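Local coordinates for protein acetyltransferase (Sinorhizobium meliloti, PDB 4JXR) that probably transfers an acetyl group from acetyl-CoA to a small-molecule acceptor, as a GNAT-family enzyme of the phosphinothricin acetyltransferase type, at residues Asn52-Val57 with Ala72-Asn77; Val85-Tyr90 with Arg118-Val123. All blocks are in the same frame, centred on the assembly; numbering follows the deposited sequence.

In the fold
Both contacts are buried in the same mixed sheet, and strands 66-74 and 84-91, neighbours in it, join them: Y54 packs against V85, and S73 O lies 2.8 Å from E86 N, probably as a hydrogen bond. Contact 1 is at the open end of the hairpin 56-60/66-74, where one backbone bond is left and a tyrosine ring and a proline take over. Contact 2, deeper in the chain, is parallel pairing with three backbone bonds before the strands splay apart, flanked by two acidic side chains. The two also meet across the dimer: R76, in the 72-77 segment of contact 1, forms a salt bridge with E86 of the second subunit, a contact 2 residue.

Contact 1 of 2, residues Asn52-Val57 with Ala72-Asn77; sequences NGYPYV and ASAFRN
The Y54 ring lies flat over the backbone of S73, whose CA sits 3.7 Å from the ring centroid and 10° off its normal, a CH-pi contact. Over the opposite face, offset toward the rim, is the carbonyl oxygen of N52. With CG beside the backbone N (chi1 -65°), the ring runs along 72-74 until Y54 OH comes 3.6 Å from A74 CB; that hydroxyl is hydrogen-bonded to the hydroxyl of Y184. At the root of the side chain, Y54 CB presses on A72 O at 3.1 Å, and this buried carbonyl has no hydrogen-bonding partner in the model. The hairpin pairing starts one residue on, where A72 N donates to P55 O at 3.2 Å, while P55 CG meets A72 CB at 4.1 Å beside it. A water links N52 to S73, accepting a hydrogen bond from N52 ND2 (3.0 Å) and hydrogen-bonded to S73 OG. G53, with positive phi, ends helix 39-51 in a Schellman motif and turns the chain into strand 56-60. I49 of that helix touches both Y54 and S73, R111 and C112 of helix 100-115 pack on P55 and A72 respectively, and V85 of strand 84-91 meets the tyrosine.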
ATOM      1  N   ASN A  52       3.979 -17.198  -4.540  1.00 11.21           N
ATOM      2  CA  ASN A  52       4.786 -16.591  -3.508  1.00 11.13           C
ATOM      3  C   ASN A  52       4.714 -17.317  -2.167  1.00 10.80           C
ATOM      4  O   ASN A  52       5.274 -16.844  -1.189  1.00 11.67           O
ATOM      5  CB  ASN A  52       4.408 -15.110  -3.361  1.00 12.09           C
ATOM      6  CG  ASN A  52       4.964 -14.233  -4.429  1.00 13.45           C
ATOM      7  OD1 ASN A  52       6.129 -14.357  -4.783  1.00 15.97           O
ATOM      8  ND2 ASN A  52       4.189 -13.256  -4.848  1.00 13.26           N
ATOM      9  N   GLY A  53       4.009 -18.431  -2.116  1.00 10.32           N
ATOM     10  CA  GLY A  53       3.938 -19.244  -0.912  1.00 10.37           C
ATOM     11  C   GLY A  53       2.861 -18.840   0.076  1.00  9.42           C
ATOM     12  O   GLY A  53       2.752 -19.447   1.133  1.00 10.04           O
ATOM     13  N   TYR A  54       2.048 -17.848  -0.263  1.00  8.77           N
ATOM     14  CA  TYR A  54       1.012 -17.393   0.641  1.00  8.43           C
ATOM     15  C   TYR A  54      -0.195 -18.324   0.616  1.00  7.96           C
ATOM     16  O   TYR A  54      -0.509 -18.894  -0.427  1.00  9.38           O
ATOM     17  CB  TYR A  54       0.556 -15.996   0.199  1.00  8.73           C
ATOM     18  CG  TYR A  54       1.577 -14.912   0.293  1.00  8.36           C
ATOM     19  CD1 TYR A  54       2.168 -14.536   1.493  1.00  8.30           C
ATOM     20  CD2 TYR A  54       1.943 -14.171  -0.817  1.00  9.01           C
ATOM     21  CE1 TYR A  54       3.057 -13.496   1.580  1.00  8.04           C
ATOM     22  CE2 TYR A  54       2.832 -13.114  -0.741  1.00  9.17           C
ATOM     23  CZ  TYR A  54       3.391 -12.761   0.470  1.00  8.10           C
ATOM     24  OH  TYR A  54       4.242 -11.710   0.516  1.00  8.81           O
ATOM     25  N   PRO A  55      -0.929 -18.413   1.709  1.00  7.74           N
ATOM     26  CA  PRO A  55      -2.114 -19.262   1.786  1.00  8.19           C
ATOM     27  C   PRO A  55      -3.301 -18.598   1.095  1.00  7.83           C
ATOM     28  O   PRO A  55      -3.538 -17.393   1.227  1.00  8.34           O
ATOM     29  CB  PRO A  55      -2.358 -19.408   3.281  1.00  9.01           C
ATOM     30  CG  PRO A  55      -1.801 -18.105   3.858  1.00  8.74           C
ATOM     31  CD  PRO A  55      -0.596 -17.841   3.014  1.00  8.49           C
ATOM     32  N   TYR A  56      -4.093 -19.422   0.431  1.00  7.90           N
ATOM     33  CA  TYR A  56      -5.295 -18.987  -0.296  1.00  8.33           C
ATOM     34  C   TYR A  56      -6.328 -20.080  -0.061  1.00  8.14           C
ATOM     35  O   TYR A  56      -6.092 -21.250  -0.453  1.00  9.18           O
ATOM     36  CB  TYR A  56      -4.946 -18.791  -1.775  1.00  8.89           C
ATOM     37  CG  TYR A  56      -5.910 -17.966  -2.598  1.00  8.32           C
ATOM     38  CD1 TYR A  56      -7.293 -18.159  -2.545  1.00  8.38           C
ATOM     39  CD2 TYR A  56      -5.463 -16.993  -3.463  1.00  8.68           C
ATOM     40  CE1 TYR A  56      -8.150 -17.412  -3.349  1.00  8.72           C
ATOM     41  CE2 TYR A  56      -6.291 -16.259  -4.267  1.00  9.15           C
ATOM     42  CZ  TYR A  56      -7.662 -16.505  -4.221  1.00  8.66           C
ATOM     43  OH  TYR A  56      -8.564 -15.808  -5.023  1.00 10.72           O
ATOM     44  N   VAL A  57      -7.410 -19.762   0.631  1.00  7.80           N
ATOM     45  CA  VAL A  57      -8.346 -20.728   1.142  0.80  8.85           C
ATOM     46  C   VAL A  57      -9.785 -20.393   0.781  1.00  8.10           C
ATOM     47  O   VAL A  57     -10.113 -19.241   0.463  1.00  8.96           O
ATOM     48  CB  VAL A  57      -8.171 -20.896   2.683  0.80  9.99           C
ATOM     49  CG1 VAL A  57      -6.715 -21.254   3.062  0.80 11.36           C
ATOM     50  CG2 VAL A  57      -8.572 -19.671   3.419  0.80  9.72           C
ATOM     51  N   ALA A  72      -3.787 -14.418   2.248  1.00  7.71           N
ATOM     52  CA  ALA A  72      -2.787 -13.471   2.652  1.00  7.98           C
ATOM     53  C   ALA A  72      -1.917 -13.135   1.475  1.00  8.13           C
ATOM     54  O   ALA A  72      -1.716 -13.967   0.577  1.00  9.44           O
ATOM     55  CB  ALA A  72      -1.926 -14.031   3.787  1.00 10.08           C
ATOM     56  N   SER A  73      -1.403 -11.929   1.431  1.00  7.86           N
ATOM     57  CA  SER A  73      -0.457 -11.546   0.421  0.50  8.12           C
ATOM     58  C   SER A  73       0.394 -10.402   0.971  1.00  7.53           C
ATOM     59  O   SER A  73       0.273 -10.008   2.134  1.00  8.56           O
ATOM     60  CB  SER A  73      -1.174 -11.128  -0.842  0.50  9.42           C
ATOM     61  OG  SER A  73      -0.222 -10.990  -1.902  0.50  8.34           O
ATOM     62  N   ALA A  74       1.303  -9.870   0.157  1.00  8.34           N
ATOM     63  CA  ALA A  74       2.109  -8.743   0.611  1.00  8.60           C
ATOM     64  C   ALA A  74       1.240  -7.526   0.842  1.00  8.32           C
ATOM     65  O   ALA A  74       0.310  -7.251   0.080  1.00 10.56           O
ATOM     66  CB  ALA A  74       3.140  -8.399  -0.421  1.00 10.25           C
ATOM     67  N   PHE A  75       1.621  -6.724   1.831  1.00  8.93           N
ATOM     68  CA  PHE A  75       1.136  -5.349   1.913  1.00  9.23           C
ATOM     69  C   PHE A  75       1.746  -4.538   0.746  1.00  8.56           C
ATOM     70  O   PHE A  75       1.039  -3.894  -0.012  1.00 10.66           O
ATOM     71  CB  PHE A  75       1.579  -4.771   3.259  1.00 10.29           C
ATOM     72  CG  PHE A  75       1.342  -3.297   3.366  1.00 11.28           C
ATOM     73  CD1 PHE A  75       0.088  -2.784   3.401  1.00 15.14           C
ATOM     74  CD2 PHE A  75       2.381  -2.405   3.433  1.00 11.60           C
ATOM     75  CE1 PHE A  75      -0.144  -1.413   3.448  1.00 21.26           C
ATOM     76  CE2 PHE A  75       2.176  -1.040   3.478  1.00 14.87           C
ATOM     77  CZ  PHE A  75       0.912  -0.533   3.465  1.00 19.63           C
ATOM     78  N   ARG A  76       3.057  -4.596   0.612  1.00  9.50           N
ATOM     79  CA  ARG A  76       3.832  -4.122  -0.508  1.00 10.45           C
ATOM     80  C   ARG A  76       4.966  -5.123  -0.706  1.00  9.87           C
ATOM     81  O   ARG A  76       5.501  -5.635   0.243  1.00 11.44           O
ATOM     82  CB  ARG A  76       4.422  -2.718  -0.280  1.00 12.17           C
ATOM     83  CG  ARG A  76       3.397  -1.641  -0.239  1.00 14.86           C
ATOM     84  CD  ARG A  76       3.858  -0.190  -0.005  1.00 18.12           C
ATOM     85  NE  ARG A  76       2.775   0.719  -0.371  1.00 22.18           N
ATOM     86  CZ  ARG A  76       2.851   2.054  -0.356  1.00 20.21           C
ATOM     87  NH1 ARG A  76       3.902   2.676   0.150  1.00 18.25           N
ATOM     88  NH2 ARG A  76       1.852   2.758  -0.814  1.00 24.49           N
ATOM     89  N   ASN A  77       5.265  -5.446  -1.950  1.00 12.05           N
ATOM     90  CA  ASN A  77       6.253  -6.492  -2.240  1.00 11.99           C
ATOM     91  C   ASN A  77       7.674  -5.931  -2.328  1.00 12.84           C
ATOM     92  O   ASN A  77       8.397  -6.248  -3.250  1.00 20.41           O
ATOM     93  CB  ASN A  77       5.882  -7.198  -3.531  1.00 15.49           C
ATOM     94  CG  ASN A  77       5.934  -6.275  -4.704  1.00 18.87           C
ATOM     95  OD1 ASN A  77       6.198  -5.127  -4.587  1.00 22.79           O
ATOM     96  ND2 ASN A  77       5.720  -6.822  -5.867  1.00 27.03           N
TER
HETATM   97  O   HOH W   1       1.483 -12.190  -3.949  1.00 13.52           O

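Contact 2 of 2, residues Val85-Tyr90 with Arg118-Val123; sequences VEDSIY and RQMIAV
The carboxylate of E86 carries V123 CG2 over one face, 3.8 Å from CD, and a water beyond OE2. That water also reaches D87 O, though acceptors outnumber its protons, and accepts from V123 N at 2.9 Å, bridging the strands where they diverge. E86 reaches this far because its chain is extended (chi1 176°, chi2 172°), and its OE1 forms a salt bridge with R76 of the second subunit. The D87 carboxylate belongs to the neighbouring residue and the other side of the sheet: A122 CB approaches OD1 obliquely at 3.4 Å, and OD2 is hydrogen-bonded to H135 NE2. Between these acids runs the parallel pairing of a beta-alpha-beta crossover, strand 84-91 leading through helix 100-115 to strand 119-125, the part of the GNAT fold whose first strand holds I89, an acetyl-CoA-binding residue. V85 is gripped at both ends, its N donating to Q119 O (3.0 Å) and its O accepting from I121 N (2.8 Å); D87 N then reaches I121 O at 3.2 Å. On the D87 side of the sheet, selenomethionine M120 bends at chi3 (-77°), bringing its CE methyl 3.7 Å from V85 CG2, and C112 of helix 100-115 packs against it.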
ATOM      1  N   VAL A  85       2.356  -9.533   6.206  1.00  7.04           N
ATOM      2  CA  VAL A  85       1.307  -9.978   5.318  1.00  7.32           C
ATOM      3  C   VAL A  85       0.044  -9.142   5.570  1.00  7.23           C
ATOM      4  O   VAL A  85      -0.155  -8.572   6.645  1.00  8.23           O
ATOM      5  CB  VAL A  85       0.978 -11.463   5.469  1.00  8.48           C
ATOM      6  CG1 VAL A  85       1.980 -12.311   4.730  1.00 10.55           C
ATOM      7  CG2 VAL A  85       0.877 -11.885   6.929  1.00  9.75           C
ATOM      8  N   GLU A  86      -0.793  -9.083   4.550  1.00  7.49           N
ATOM      9  CA  GLU A  86      -2.075  -8.421   4.600  1.00  7.28           C
ATOM     10  C   GLU A  86      -3.142  -9.450   4.310  1.00  7.22           C
ATOM     11  O   GLU A  86      -3.009 -10.239   3.356  1.00  8.35           O
ATOM     12  CB  GLU A  86      -2.122  -7.339   3.540  1.00  8.26           C
ATOM     13  CG  GLU A  86      -3.455  -6.633   3.428  1.00  9.03           C
ATOM     14  CD  GLU A  86      -3.442  -5.440   2.514  1.00 10.75           C
ATOM     15  OE1 GLU A  86      -2.382  -4.939   2.157  1.00 14.56           O
ATOM     16  OE2 GLU A  86      -4.556  -4.967   2.144  1.00 11.64           O
ATOM     17  N   ASP A  87      -4.260  -9.445   5.042  1.00  7.53           N
ATOM     18  CA  ASP A  87      -5.340 -10.363   4.789  1.00  7.68           C
ATOM     19  C   ASP A  87      -6.420  -9.767   3.927  1.00  8.03           C
ATOM     20  O   ASP A  87      -6.728  -8.576   4.056  1.00 10.44           O
ATOM     21  CB  ASP A  87      -6.015 -10.850   6.113  1.00  9.77           C
ATOM     22  CG  ASP A  87      -6.699  -9.811   6.898  1.00 10.75           C
ATOM     23  OD1 ASP A  87      -5.976  -9.045   7.629  1.00 13.28           O
ATOM     24  OD2 ASP A  87      -7.957  -9.803   6.898  1.00 10.62           O
ATOM     25  N   SER A  88      -7.035 -10.616   3.114  1.00  8.37           N
ATOM     26  CA  SER A  88      -8.202 -10.293   2.306  1.00  9.61           C
ATOM     27  C   SER A  88      -9.218 -11.383   2.499  1.00  8.72           C
ATOM     28  O   SER A  88      -8.900 -12.561   2.440  1.00  9.97           O
ATOM     29  CB  SER A  88      -7.830 -10.252   0.837  1.00 12.35           C
ATOM     30  OG  SER A  88      -6.931  -9.173   0.552  1.00 13.93           O
ATOM     31  N   ILE A  89     -10.471 -11.021   2.782  1.00  9.10           N
ATOM     32  CA  ILE A  89     -11.554 -11.951   3.072  1.00  9.36           C
ATOM     33  C   ILE A  89     -12.786 -11.510   2.326  1.00  8.73           C
ATOM     34  O   ILE A  89     -13.200 -10.367   2.453  1.00  9.92           O
ATOM     35  CB  ILE A  89     -11.870 -11.987   4.563  1.00 10.44           C
ATOM     36  CG1 ILE A  89     -10.660 -12.285   5.412  1.00 12.57           C
ATOM     37  CG2 ILE A  89     -12.992 -13.001   4.846  1.00 12.19           C
ATOM     38  CD1 ILE A  89     -10.946 -12.063   6.852  1.00 15.90           C
ATOM     39  N   TYR A  90     -13.428 -12.430   1.599  1.00  9.18           N
ATOM     40  CA  TYR A  90     -14.664 -12.141   0.852  1.00  9.84           C
ATOM     41  C   TYR A  90     -15.655 -13.258   1.067  1.00 10.39           C
ATOM     42  O   TYR A  90     -15.404 -14.398   0.746  1.00 11.66           O
ATOM     43  CB  TYR A  90     -14.382 -11.960  -0.634  1.00 11.26           C
ATOM     44  CG  TYR A  90     -13.531 -10.733  -0.883  1.00 10.71           C
ATOM     45  CD1 TYR A  90     -14.114  -9.508  -1.029  1.00 12.65           C
ATOM     46  CD2 TYR A  90     -12.159 -10.806  -0.980  1.00 12.32           C
ATOM     47  CE1 TYR A  90     -13.348  -8.369  -1.188  1.00 14.46           C
ATOM     48  CE2 TYR A  90     -11.384  -9.643  -1.130  1.00 12.71           C
ATOM     49  CZ  TYR A  90     -12.010  -8.447  -1.201  1.00 14.00           C
ATOM     50  OH  TYR A  90     -11.249  -7.304  -1.363  1.00 17.77           O
ATOM     51  N   ARG A 118       5.609 -12.297  10.659  1.00  7.64           N
ATOM     52  CA  ARG A 118       5.708 -11.679  11.998  1.00  8.19           C
ATOM     53  C   ARG A 118       4.655 -10.598  12.287  1.00  7.56           C
ATOM     54  O   ARG A 118       4.477 -10.270  13.422  1.00  7.93           O
ATOM     55  CB  ARG A 118       7.110 -11.112  12.225  1.00  8.46           C
ATOM     56  CG  ARG A 118       8.212 -12.183  12.222  1.00  9.20           C
ATOM     57  CD  ARG A 118       8.022 -13.224  13.328  1.00 10.20           C
ATOM     58  NE  ARG A 118       9.245 -14.040  13.481  1.00 11.50           N
ATOM     59  CZ  ARG A 118      10.301 -13.627  14.173  1.00 11.20           C
ATOM     60  NH1 ARG A 118      10.325 -12.487  14.811  1.00 11.97           N
ATOM     61  NH2 ARG A 118      11.367 -14.412  14.203  1.00 14.09           N
ATOM     62  N   GLN A 119       3.981 -10.058  11.241  1.00  7.52           N
ATOM     63  CA  GLN A 119       2.942  -9.060  11.449  1.00  7.02           C
ATOM     64  C   GLN A 119       1.900  -9.259  10.367  1.00  7.08           C
ATOM     65  O   GLN A 119       2.243  -9.616   9.242  1.00  7.38           O
ATOM     66  CB  GLN A 119       3.481  -7.632  11.348  1.00  8.17           C
ATOM     67  CG  GLN A 119       4.609  -7.292  12.332  1.00  8.20           C
ATOM     68  CD  GLN A 119       4.170  -7.176  13.765  1.00  8.40           C
ATOM     69  OE1 GLN A 119       3.029  -6.869  14.098  1.00  8.96           O
ATOM     70  NE2 GLN A 119       5.152  -7.386  14.696  1.00  9.21           N
HETATM   71  N   MSE A 120       0.639  -8.986  10.723  1.00  7.23           N
HETATM   72  CA  MSE A 120      -0.448  -8.995   9.750  1.00  7.18           C
HETATM   73  C   MSE A 120      -1.183  -7.656   9.832  1.00  7.38           C
HETATM   74  O   MSE A 120      -1.521  -7.182  10.922  1.00  7.65           O
HETATM   75  CB  MSE A 120      -1.407 -10.147  10.012  1.00  7.39           C
HETATM   76  CG  MSE A 120      -2.479 -10.314   8.910  1.00  7.97           C
HETATM   77 SE   MSE A 120      -3.524 -11.911   9.084  1.00 12.64          SE
HETATM   78  CE  MSE A 120      -2.285 -13.157   8.415  1.00 10.16           C
ATOM     79  N   ILE A 121      -1.414  -7.056   8.674  1.00  7.52           N
ATOM     80  CA  ILE A 121      -2.179  -5.819   8.534  0.80  8.17           C
ATOM     81  C   ILE A 121      -3.454  -6.094   7.783  1.00  8.01           C
ATOM     82  O   ILE A 121      -3.497  -6.892   6.856  1.00  9.12           O
ATOM     83  CB  ILE A 121      -1.275  -4.723   7.846  0.80 10.60           C
ATOM     84  CG1 ILE A 121      -1.865  -3.319   7.812  0.80 13.00           C
ATOM     85  CG2 ILE A 121      -0.889  -5.109   6.437  0.80 11.02           C
ATOM     86  CD1 ILE A 121      -0.819  -2.253   7.462  0.80 17.26           C
ATOM     87  N   ALA A 122      -4.520  -5.415   8.195  1.00  8.40           N
ATOM     88  CA  ALA A 122      -5.772  -5.357   7.472  1.00  8.70           C
ATOM     89  C   ALA A 122      -5.997  -3.900   7.046  1.00  8.60           C
ATOM     90  O   ALA A 122      -5.867  -2.986   7.840  1.00  9.76           O
ATOM     91  CB  ALA A 122      -6.928  -5.827   8.316  1.00 11.16           C
ATOM     92  N   VAL A 123      -6.318  -3.735   5.781  1.00  8.75           N
ATOM     93  CA  VAL A 123      -6.637  -2.430   5.187  1.00  9.24           C
ATOM     94  C   VAL A 123      -8.098  -2.497   4.827  1.00  9.05           C
ATOM     95  O   VAL A 123      -8.464  -3.208   3.880  1.00 11.48           O
ATOM     96  CB  VAL A 123      -5.747  -2.131   3.976  1.00 10.37           C
ATOM     97  CG1 VAL A 123      -6.147  -0.767   3.401  1.00 11.27           C
ATOM     98  CG2 VAL A 123      -4.284  -2.182   4.337  1.00 12.02           C
TER
HETATM   99  O   HOH W   2      -6.569  -5.842   3.746  1.00 12.52           O